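Local coordinates for protein endoglucanase family 5 (Clostridium acetobutylicum ATCC 824, PDB 6PZ7) that probably hydrolyses internal beta-glucosidic bonds of cellulose and related plant polysaccharides, as a broad-specificity endoglucanase of glycoside hydrolase family 5, at residues I108-E114 against D165-F170; N171-V175 against I190-T194. All blocks are in the same frame, centred on the assembly; numbering follows the deposited sequence. Where two conformers were deposited one is given.

The protein is a TIM barrel, and both contacts lie in its third to fifth beta-alpha units. After strand 95-99 the chain runs through a loop to 108-114, where helix 111-132 starts; it then passes along strand 139-142 and enters helix 161-180. Contact 1 closes this excursion, with 50 residues between its segments, by setting the start of one outer helix against its neighbour. Contact 2 follows in series, neither nested nor crossed: the chain finishes helix 161-180 and returns, 14 residues separating the segments, to strand 190-193, which packs on the helix. Helix 161-180 serves both, and the two contacts meet where Ile-167 CG2 lies 3.9 Å from Pro-193 O.

Contact 1 (I108-E114 against D165-F170); sequences IPTYNKE and DVINKF
Val-166 is the central bump of the contact, its two methyls filling different hollows of 108-114. CG1 presses on the backbone of Pro-109, 3.5 Å from its CA, while CG2 reaches 3.5 Å from CD1 of Tyr-111 and also packs on the backbone carbonyl carbon of Thr-110. With CG1 anti to the backbone N (chi1 177°), the fork straddles the chain where it enters helix 111-132, and a valine, branched at CB, suits a place where two methyls must reach two neighbours. Pro-109 is a bump in return: centred in an inverse gamma turn, its ring projects CB into a hollow between Ile-167 CG1, 3.7 Å away, and CE2 of Phe-170. The floor is the Phe-170 ring, which carries Val-166 CG1 over one face and turns its edge to two carbonyl oxygens, with CZ 3.4 Å from Ile-108 O. Leu-121 and Thr-118 of helix 111-132 also touch this ring.

Helices 111-132 and 161-180 are neighbours in the outer layer of a TIM barrel, and the contact sits where the loop enters helix 111-132; there Thr-110 is the N-cap and its OG1 accepts from Lys-113 N. Glu-162 accepts from Tyr-111 N at the same helix start.

Polar groups close the outer rim. The phenol of Tyr-111 donates a hydrogen bond to OD2 of Asp-165 over 2.7 Å, on the anti lone pair, and the carboxylate stands nearly upright to the ring, 79° between planes. Glu-114, with CG anti to its N and the chain extended, reaches across the extended Lys-169 at about a right angle. In the conformers modelled here NZ of Lys-169 binds OE1 of Glu-114 at 2.9 Å on the syn side, 24° out of plane, and OE2 only weakly; both side chains have a second conformer, in which this salt bridge may not be kept. OE1 also lies 3.8 Å from Val-166 CG2.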
loop_
_atom_site.group_PDB
_atom_site.type_symbol
_atom_site.label_atom_id
_atom_site.label_comp_id
_atom_site.label_asym_id
_atom_site.label_seq_id
_atom_site.Cartn_x
_atom_site.Cartn_y
_atom_site.Cartn_z
ATOM N N ILE A 108 -16.178 -1.237 -8.066
ATOM C CA ILE A 108 -16.340 -0.391 -9.254
ATOM C C ILE A 108 -16.930 0.951 -8.851
ATOM O O ILE A 108 -18.120 1.030 -8.581
ATOM C CB ILE A 108 -17.167 -1.073 -10.350
ATOM C CG1 ILE A 108 -16.640 -2.482 -10.648
ATOM C CG2 ILE A 108 -17.144 -0.192 -11.601
ATOM C CD1 ILE A 108 -17.626 -3.324 -11.498
ATOM N N PRO A 109 -16.109 2.028 -8.827
ATOM C CA PRO A 109 -16.604 3.301 -8.253
ATOM C C PRO A 109 -17.369 4.159 -9.253
ATOM O O PRO A 109 -16.931 5.237 -9.688
ATOM C CB PRO A 109 -15.318 3.965 -7.750
ATOM C CG PRO A 109 -14.267 3.465 -8.677
ATOM C CD PRO A 109 -14.640 1.991 -8.892
ATOM N N THR A 110 -18.573 3.696 -9.607
ATOM C CA THR A 110 -19.558 4.504 -10.334
ATOM C C THR A 110 -20.868 4.462 -9.554
ATOM O O THR A 110 -21.140 3.510 -8.822
ATOM C CB THR A 110 -19.807 4.010 -11.776
ATOM O OG1 THR A 110 -20.419 2.719 -11.702
ATOM C CG2 THR A 110 -18.558 3.994 -12.594
ATOM N N TYR A 111 -21.729 5.466 -9.766
ATOM C CA TYR A 111 -23.034 5.439 -9.124
ATOM C C TYR A 111 -23.830 4.221 -9.575
ATOM O O TYR A 111 -24.546 3.586 -8.774
ATOM C CB TYR A 111 -23.826 6.712 -9.419
ATOM C CG TYR A 111 -23.196 7.970 -8.858
ATOM C CD1 TYR A 111 -22.786 8.055 -7.517
ATOM C CD2 TYR A 111 -22.982 9.090 -9.660
ATOM C CE1 TYR A 111 -22.262 9.216 -7.012
ATOM C CE2 TYR A 111 -22.421 10.232 -9.159
ATOM C CZ TYR A 111 -22.062 10.310 -7.838
ATOM O OH TYR A 111 -21.479 11.441 -7.350
ATOM N N ASN A 112 -23.680 3.832 -10.828
ATOM C CA ASN A 112 -24.429 2.706 -11.356
ATOM C C ASN A 112 -24.027 1.398 -10.673
ATOM O O ASN A 112 -24.911 0.572 -10.390
ATOM C CB ASN A 112 -24.183 2.633 -12.852
ATOM C CG ASN A 112 -24.777 1.410 -13.487
ATOM O OD1 ASN A 112 -24.030 0.585 -14.056
ATOM N ND2 ASN A 112 -26.070 1.269 -13.425
ATOM N N LYS A 113 -22.725 1.184 -10.411
ATOM C CA LYS A 113 -22.244 -0.064 -9.811
ATOM C C LYS A 113 -22.132 0.004 -8.298
ATOM O O LYS A 113 -21.834 -1.041 -7.667
ATOM C CB LYS A 113 -20.887 -0.460 -10.385
ATOM C CG LYS A 113 -20.884 -0.699 -11.897
ATOM C CD LYS A 113 -21.550 -1.982 -12.359
ATOM C CE LYS A 113 -21.163 -2.266 -13.820
ATOM N NZ LYS A 113 -21.945 -3.385 -14.441
ATOM N N GLU A 114 -22.401 1.160 -7.694
ATOM C CA GLU A 114 -22.090 1.384 -6.284
ATOM C C GLU A 114 -22.803 0.387 -5.376
ATOM O O GLU A 114 -22.200 -0.150 -4.453
ATOM C CB GLU A 114 -22.457 2.815 -5.907
ATOM C CG GLU A 114 -22.265 3.186 -4.445
ATOM C CD GLU A 114 -22.921 4.504 -4.125
ATOM O OE1 GLU A 114 -22.997 5.379 -5.029
ATOM O OE2 GLU A 114 -23.403 4.653 -2.979
ATOM N N ASP A 165 -16.436 10.523 -5.319
ATOM C CA ASP A 165 -17.563 10.420 -4.392
ATOM C C ASP A 165 -17.802 8.972 -3.994
ATOM O O ASP A 165 -17.907 8.650 -2.800
ATOM C CB ASP A 165 -18.793 11.050 -5.065
ATOM C CG ASP A 165 -19.974 11.220 -4.152
ATOM O OD1 ASP A 165 -19.847 11.185 -2.894
ATOM O OD2 ASP A 165 -21.082 11.392 -4.709
ATOM N N VAL A 166 -17.878 8.078 -4.968
ATOM C CA VAL A 166 -18.163 6.677 -4.672
ATOM C C VAL A 166 -17.033 6.039 -3.864
ATOM O O VAL A 166 -17.290 5.232 -2.962
ATOM C CB VAL A 166 -18.504 5.897 -5.949
ATOM C CG1 VAL A 166 -18.718 4.415 -5.636
ATOM C CG2 VAL A 166 -19.752 6.495 -6.618
ATOM N N ILE A 167 -15.783 6.390 -4.126
ATOM C CA ILE A 167 -14.714 5.849 -3.294
ATOM C C ILE A 167 -14.896 6.244 -1.841
ATOM O O ILE A 167 -14.600 5.455 -0.935
ATOM C CB ILE A 167 -13.346 6.242 -3.839
ATOM C CG1 ILE A 167 -13.102 5.436 -5.129
ATOM C CG2 ILE A 167 -12.251 6.052 -2.781
ATOM C CD1 ILE A 167 -12.051 5.959 -5.943
ATOM N N ASN A 168 -15.354 7.455 -1.566
ATOM C CA ASN A 168 -15.591 7.813 -0.175
ATOM C C ASN A 168 -16.624 6.883 0.453
ATOM O O ASN A 168 -16.494 6.488 1.617
ATOM C CB ASN A 168 -16.055 9.266 -0.057
ATOM C CG ASN A 168 -14.936 10.263 -0.323
ATOM O OD1 ASN A 168 -13.756 9.993 -0.036
ATOM N ND2 ASN A 168 -15.277 11.414 -0.830
ATOM N N LYS A 169 -17.671 6.527 -0.308
ATOM C CA LYS A 169 -18.678 5.599 0.188
ATOM C C LYS A 169 -18.090 4.212 0.410
ATOM O O LYS A 169 -18.394 3.561 1.415
ATOM C CB LYS A 169 -19.860 5.545 -0.796
ATOM C CG LYS A 169 -20.491 6.908 -1.150
ATOM C CD LYS A 169 -21.641 6.734 -2.133
ATOM C CE LYS A 169 -22.167 8.050 -2.663
ATOM N NZ LYS A 169 -23.317 7.853 -3.607
ATOM N N PHE A 170 -17.254 3.750 -0.505
ATOM C CA PHE A 170 -16.628 2.450 -0.326
ATOM C C PHE A 170 -15.719 2.421 0.907
ATOM O O PHE A 170 -15.729 1.438 1.660
ATOM C CB PHE A 170 -15.787 2.080 -1.545
ATOM C CG PHE A 170 -16.561 1.744 -2.814
ATOM C CD1 PHE A 170 -17.919 1.466 -2.825
ATOM C CD2 PHE A 170 -15.867 1.665 -3.996
ATOM C CE1 PHE A 170 -18.564 1.139 -4.013
ATOM C CE2 PHE A 170 -16.509 1.325 -5.183
ATOM C CZ PHE A 170 -17.860 1.061 -5.186
#

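Contact 2 (N171-V175 against I190-T194); sequences NLTAV and IMVPT
Asn-171 leans its amide against Val-192, as helix 161-180, in the outer layer of the TIM barrel, packs on strand 190-193 of the inner one; the two run nearly antiparallel, 166° between their directions, with axes 9.7 Å apart. The helix precedes the strand, so this is the return limb of the beta-alpha-beta crossover from strand 139-142 to strand 190-193.

Asn-171 places its CG anti to the carbonyl carbon (chi1 -79°), and the amide is laid against the strand. CG then rests 3.7 Å from CB of Val-192, and OD1 passes 3.6 Å from CD of Pro-193. An asparagine suits this buried place because both ends of its amide find partners: OD1 bonds with Thr-143 OG1, in the loop after strand 139-142, while ND2 donates to the strand.

One turn further on, Val-175 touches the strand with CG2, which meets CG2 of Ile-190 at 4.0 Å and CG1 of Val-192 at 4.2 Å. Its first torsion sets CG1 anti to the backbone N and leaves CG2 as the methyl that touches. Such short beta-branched residues fill the space between helix and strand and suit the extended backbone of 190-193.

The bond from Asn-171 ND2 to Pro-193 O is 3.0 Å long and lies in the carbonyl plane, the oxygen only 7° out of the amide plane of Asn-171.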
loop_
_atom_site.group_PDB
_atom_site.type_symbol
_atom_site.label_atom_id
_atom_site.label_comp_id
_atom_site.label_asym_id
_atom_site.label_seq_id
_atom_site.Cartn_x
_atom_site.Cartn_y
_atom_site.Cartn_z
ATOM N N ASN A 171 -14.910 3.468 1.112
ATOM C CA ASN A 171 -14.052 3.503 2.287
ATOM C C ASN A 171 -14.887 3.513 3.560
ATOM O O ASN A 171 -14.525 2.868 4.552
ATOM C CB ASN A 171 -13.127 4.726 2.232
ATOM C CG ASN A 171 -11.931 4.535 1.307
ATOM O OD1 ASN A 171 -11.445 3.404 1.132
ATOM N ND2 ASN A 171 -11.404 5.631 0.770
ATOM N N LEU A 172 -15.980 4.276 3.564
ATOM C CA LEU A 172 -16.867 4.316 4.723
ATOM C C LEU A 172 -17.468 2.948 5.007
ATOM O O LEU A 172 -17.487 2.506 6.158
ATOM C CB LEU A 172 -17.988 5.331 4.495
ATOM C CG LEU A 172 -19.038 5.412 5.594
ATOM C CD1 LEU A 172 -18.429 5.751 6.889
ATOM C CD2 LEU A 172 -20.129 6.419 5.205
ATOM N N THR A 173 -17.955 2.273 3.962
ATOM C CA THR A 173 -18.511 0.941 4.108
ATOM C C THR A 173 -17.476 0.012 4.723
ATOM O O THR A 173 -17.773 -0.760 5.646
ATOM C CB THR A 173 -18.926 0.400 2.735
ATOM O OG1 THR A 173 -19.991 1.187 2.182
ATOM C CG2 THR A 173 -19.392 -1.043 2.838
ATOM N N ALA A 174 -16.258 0.031 4.187
ATOM C CA ALA A 174 -15.210 -0.857 4.715
ATOM C C ALA A 174 -14.870 -0.549 6.171
ATOM O O ALA A 174 -14.758 -1.459 6.991
ATOM C CB ALA A 174 -13.995 -0.778 3.818
ATOM N N VAL A 175 -14.703 0.724 6.523
ATOM C CA VAL A 175 -14.404 1.086 7.910
ATOM C C VAL A 175 -15.528 0.640 8.833
ATOM O O VAL A 175 -15.287 0.054 9.898
ATOM C CB VAL A 175 -14.122 2.596 8.054
ATOM C CG1 VAL A 175 -14.148 3.010 9.508
ATOM C CG2 VAL A 175 -12.772 2.952 7.407
ATOM N N ILE A 190 -6.610 2.038 10.443
ATOM C CA ILE A 190 -7.115 1.714 9.111
ATOM C C ILE A 190 -6.596 2.738 8.126
ATOM O O ILE A 190 -6.765 3.939 8.344
ATOM C CB ILE A 190 -8.661 1.637 9.064
ATOM C CG1 ILE A 190 -9.210 0.614 10.055
ATOM C CG2 ILE A 190 -9.116 1.306 7.647
ATOM C CD1 ILE A 190 -10.717 0.644 10.264
ATOM N N MET A 191 -5.994 2.267 7.040
ATOM C CA MET A 191 -5.577 3.117 5.931
ATOM C C MET A 191 -6.657 3.144 4.856
ATOM O O MET A 191 -7.217 2.100 4.498
ATOM C CB MET A 191 -4.269 2.607 5.321
ATOM C CG MET A 191 -3.063 2.905 6.178
ATOM S SD MET A 191 -1.554 1.975 5.762
ATOM C CE MET A 191 -1.304 2.477 4.072
ATOM N N VAL A 192 -6.938 4.337 4.318
ATOM C CA VAL A 192 -7.906 4.518 3.221
ATOM C C VAL A 192 -7.272 5.361 2.123
ATOM O O VAL A 192 -6.634 6.389 2.432
ATOM C CB VAL A 192 -9.215 5.177 3.690
ATOM C CG1 VAL A 192 -9.870 4.322 4.758
ATOM C CG2 VAL A 192 -9.052 6.639 4.162
ATOM N N PRO A 193 -7.394 4.955 0.852
ATOM C CA PRO A 193 -6.803 5.737 -0.239
ATOM C C PRO A 193 -7.775 6.738 -0.848
ATOM O O PRO A 193 -8.999 6.601 -0.752
ATOM C CB PRO A 193 -6.473 4.652 -1.285
ATOM C CG PRO A 193 -7.640 3.674 -1.126
ATOM C CD PRO A 193 -7.908 3.641 0.371
ATOM N N THR A 194 -7.185 7.732 -1.529
ATOM C CA THR A 194 -7.831 8.530 -2.559
ATOM C C THR A 194 -8.131 7.626 -3.771
ATOM O O THR A 194 -7.693 6.470 -3.856
ATOM C CB THR A 194 -6.883 9.647 -2.970
ATOM O OG1 THR A 194 -5.673 9.013 -3.383
ATOM C CG2 THR A 194 -6.596 10.645 -1.856
#